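Side-chain contact in amphinase-2 (Rana pipiens, PDB 2P7S), which hydrolyses RNA as a secreted endonuclease of the pancreatic ribonuclease family and is toxic to cultured human carcinoma cells: residues I96-R101 with V106-T111. Residues are numbered along the deposited sequence; the frame is centred on the assembly and turned at random.
Sequences ICITCR and VHFVKT. With ACT (acetate ion), chain D; ACT (acetate ion), chain C.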
loop_
_atom_site.group_PDB
_atom_site.type_symbol
_atom_site.label_atom_id
_atom_site.label_comp_id
_atom_site.label_asym_id
_atom_site.label_seq_id
_atom_site.Cartn_x
_atom_site.Cartn_y
_atom_site.Cartn_z
ATOM N N ILE A 96 4.272 -8.278 -3.388
ATOM C CA ILE A 96 3.019 -7.922 -2.752
ATOM C C ILE A 96 1.883 -8.609 -3.478
ATOM O O ILE A 96 2.014 -9.000 -4.638
ATOM C CB ILE A 96 2.775 -6.391 -2.743
ATOM C CG1 ILE A 96 2.735 -5.847 -4.177
ATOM C CG2 ILE A 96 3.861 -5.709 -1.924
ATOM C CD1 ILE A 96 2.413 -4.353 -4.263
ATOM N N CYS A 97 0.776 -8.778 -2.770
ATOM C CA CYS A 97 -0.406 -9.412 -3.317
ATOM C C CYS A 97 -1.503 -8.364 -3.285
ATOM O O CYS A 97 -1.833 -7.828 -2.224
ATOM C CB CYS A 97 -0.811 -10.626 -2.467
ATOM S SG CYS A 97 -2.394 -11.348 -3.005
ATOM N N ILE A 98 -2.058 -8.064 -4.453
ATOM C CA ILE A 98 -3.105 -7.056 -4.550
ATOM C C ILE A 98 -4.291 -7.567 -5.349
ATOM O O ILE A 98 -4.195 -8.574 -6.056
ATOM C CB ILE A 98 -2.587 -5.772 -5.255
ATOM C CG1 ILE A 98 -2.193 -6.097 -6.696
ATOM C CG2 ILE A 98 -1.395 -5.200 -4.507
ATOM C CD1 ILE A 98 -1.717 -4.895 -7.491
ATOM N N THR A 99 -5.415 -6.878 -5.224
ATOM C CA THR A 99 -6.598 -7.243 -5.989
ATOM C C THR A 99 -6.616 -6.240 -7.126
ATOM O O THR A 99 -6.422 -5.045 -6.905
ATOM C CB THR A 99 -7.903 -7.073 -5.193
ATOM O OG1 THR A 99 -7.827 -7.821 -3.976
ATOM C CG2 THR A 99 -9.090 -7.570 -6.015
ATOM N N CYS A 100 -6.826 -6.737 -8.338
ATOM C CA CYS A 100 -6.884 -5.891 -9.519
ATOM C C CYS A 100 -8.317 -5.846 -10.009
ATOM O O CYS A 100 -9.082 -6.790 -9.798
ATOM C CB CYS A 100 -6.050 -6.477 -10.659
ATOM S SG CYS A 100 -4.256 -6.612 -10.429
ATOM N N ARG A 101 -8.673 -4.737 -10.649
ATOM C CA ARG A 101 -9.982 -4.577 -11.271
ATOM C C ARG A 101 -9.462 -4.309 -12.674
ATOM O O ARG A 101 -9.131 -3.173 -13.015
ATOM C CB ARG A 101 -10.726 -3.359 -10.725
ATOM C CG ARG A 101 -12.207 -3.294 -11.137
ATOM C CD ARG A 101 -12.381 -2.904 -12.597
ATOM N NE ARG A 101 -11.997 -1.513 -12.836
ATOM C CZ ARG A 101 -11.881 -0.962 -14.042
ATOM N NH1 ARG A 101 -12.119 -1.682 -15.131
ATOM N NH2 ARG A 101 -11.524 0.312 -14.160
ATOM N N VAL A 106 -6.742 -2.209 -6.915
ATOM C CA VAL A 106 -7.827 -1.642 -6.125
ATOM C C VAL A 106 -7.784 -2.000 -4.642
ATOM O O VAL A 106 -8.416 -1.336 -3.826
ATOM C CB VAL A 106 -9.229 -2.035 -6.702
ATOM C CG1 VAL A 106 -9.356 -1.532 -8.135
ATOM C CG2 VAL A 106 -9.434 -3.543 -6.657
ATOM N N HIS A 107 -7.033 -3.031 -4.280
ATOM C CA HIS A 107 -6.978 -3.413 -2.871
ATOM C C HIS A 107 -5.667 -4.087 -2.514
ATOM O O HIS A 107 -5.150 -4.905 -3.273
ATOM C CB HIS A 107 -8.150 -4.352 -2.542
ATOM C CG HIS A 107 -8.243 -4.727 -1.093
ATOM N ND1 HIS A 107 -8.551 -3.817 -0.104
ATOM C CD2 HIS A 107 -8.063 -5.917 -0.467
ATOM C CE1 HIS A 107 -8.556 -4.428 1.068
ATOM N NE2 HIS A 107 -8.263 -5.704 0.876
ATOM N N PHE A 108 -5.120 -3.737 -1.354
ATOM C CA PHE A 108 -3.880 -4.356 -0.911
ATOM C C PHE A 108 -4.266 -5.548 -0.040
ATOM O O PHE A 108 -4.919 -5.383 0.986
ATOM C CB PHE A 108 -3.036 -3.370 -0.109
ATOM C CG PHE A 108 -1.692 -3.907 0.274
ATOM C CD1 PHE A 108 -1.539 -4.699 1.409
ATOM C CD2 PHE A 108 -0.582 -3.651 -0.517
ATOM C CE1 PHE A 108 -0.296 -5.226 1.747
ATOM C CE2 PHE A 108 0.669 -4.178 -0.188
ATOM C CZ PHE A 108 0.808 -4.966 0.944
ATOM N N VAL A 109 -3.873 -6.742 -0.468
ATOM C CA VAL A 109 -4.203 -7.969 0.256
ATOM C C VAL A 109 -3.169 -8.330 1.320
ATOM O O VAL A 109 -3.500 -8.479 2.499
ATOM C CB VAL A 109 -4.347 -9.161 -0.731
ATOM C CG1 VAL A 109 -4.720 -10.444 0.025
ATOM C CG2 VAL A 109 -5.405 -8.837 -1.781
ATOM N N LYS A 110 -1.917 -8.477 0.907
ATOM C CA LYS A 110 -0.857 -8.823 1.848
ATOM C C LYS A 110 0.518 -8.629 1.242
ATOM O O LYS A 110 0.660 -8.464 0.032
ATOM C CB LYS A 110 -0.989 -10.285 2.280
ATOM C CG LYS A 110 -0.820 -11.272 1.133
ATOM C CD LYS A 110 -0.913 -12.725 1.589
ATOM C CE LYS A 110 0.326 -13.160 2.361
ATOM N NZ LYS A 110 0.309 -14.624 2.659
ATOM N N THR A 111 1.530 -8.650 2.103
ATOM C CA THR A 111 2.913 -8.525 1.672
ATOM C C THR A 111 3.329 -9.938 1.253
ATOM O O THR A 111 2.900 -10.919 1.862
ATOM C CB THR A 111 3.815 -8.021 2.829
ATOM O OG1 THR A 111 3.473 -6.665 3.151
ATOM C CG2 THR A 111 5.271 -8.084 2.436
HETATM C C ACT D . -7.496 -0.695 -0.337
HETATM O O ACT D . -8.670 -0.928 0.026
HETATM O OXT ACT D . -6.422 -1.441 -0.163
HETATM C CH3 ACT D . -7.277 0.618 -1.074
HETATM C C ACT C . 0.815 -7.049 5.564
HETATM O O ACT C . 0.827 -8.147 4.962
HETATM O OXT ACT C . 0.320 -5.896 5.159
HETATM C CH3 ACT C . 1.451 -7.035 6.944
#
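V106 sends its N-H almost straight (175°) to T99 O at 2.9 Å, while its CG1 lies against the CB of R101, whose bent chain runs on to a salt bridge with D5. H107 N reaches T99 O only weakly; V106 and H107 thus both face T99, a classic beta bulge. H107 O takes the N-H of T99 at 2.8 Å. CG anti to the backbone N (chi1 -176°) turns the H107 ring so that T99 OG1, itself hydrogen-bonded to N67, lies in its plane at the edge. H107, probably the catalytic proton donor, grips an acetate, probably a crystallisation ion, through ND1 to its O at 2.9 Å, and F108 N holds the other oxygen, OXT. This antiparallel hairpin, strands 86-101 and 104-111, belongs to the RNase A fold and carries H107 as the corresponding strand does in RNase A. On the other face, F108 brings CE2 to CG2 of I96 at 3.9 Å, the two side chains nearly perpendicular, and its ring also meets H15, probably the proton acceptor. A second classic bulge follows: V109 N and K110 N both bond C97 O, at 2.9 and 3.2 Å. V109 lays CB on C97 SG, half of the disulfide to C114, and CG2 on T99 OG1. K110 O accepts the N-H of C97, and the CG of K110 rests on C97 CB. T111 N donates to the O of a second such acetate at 3.0 Å.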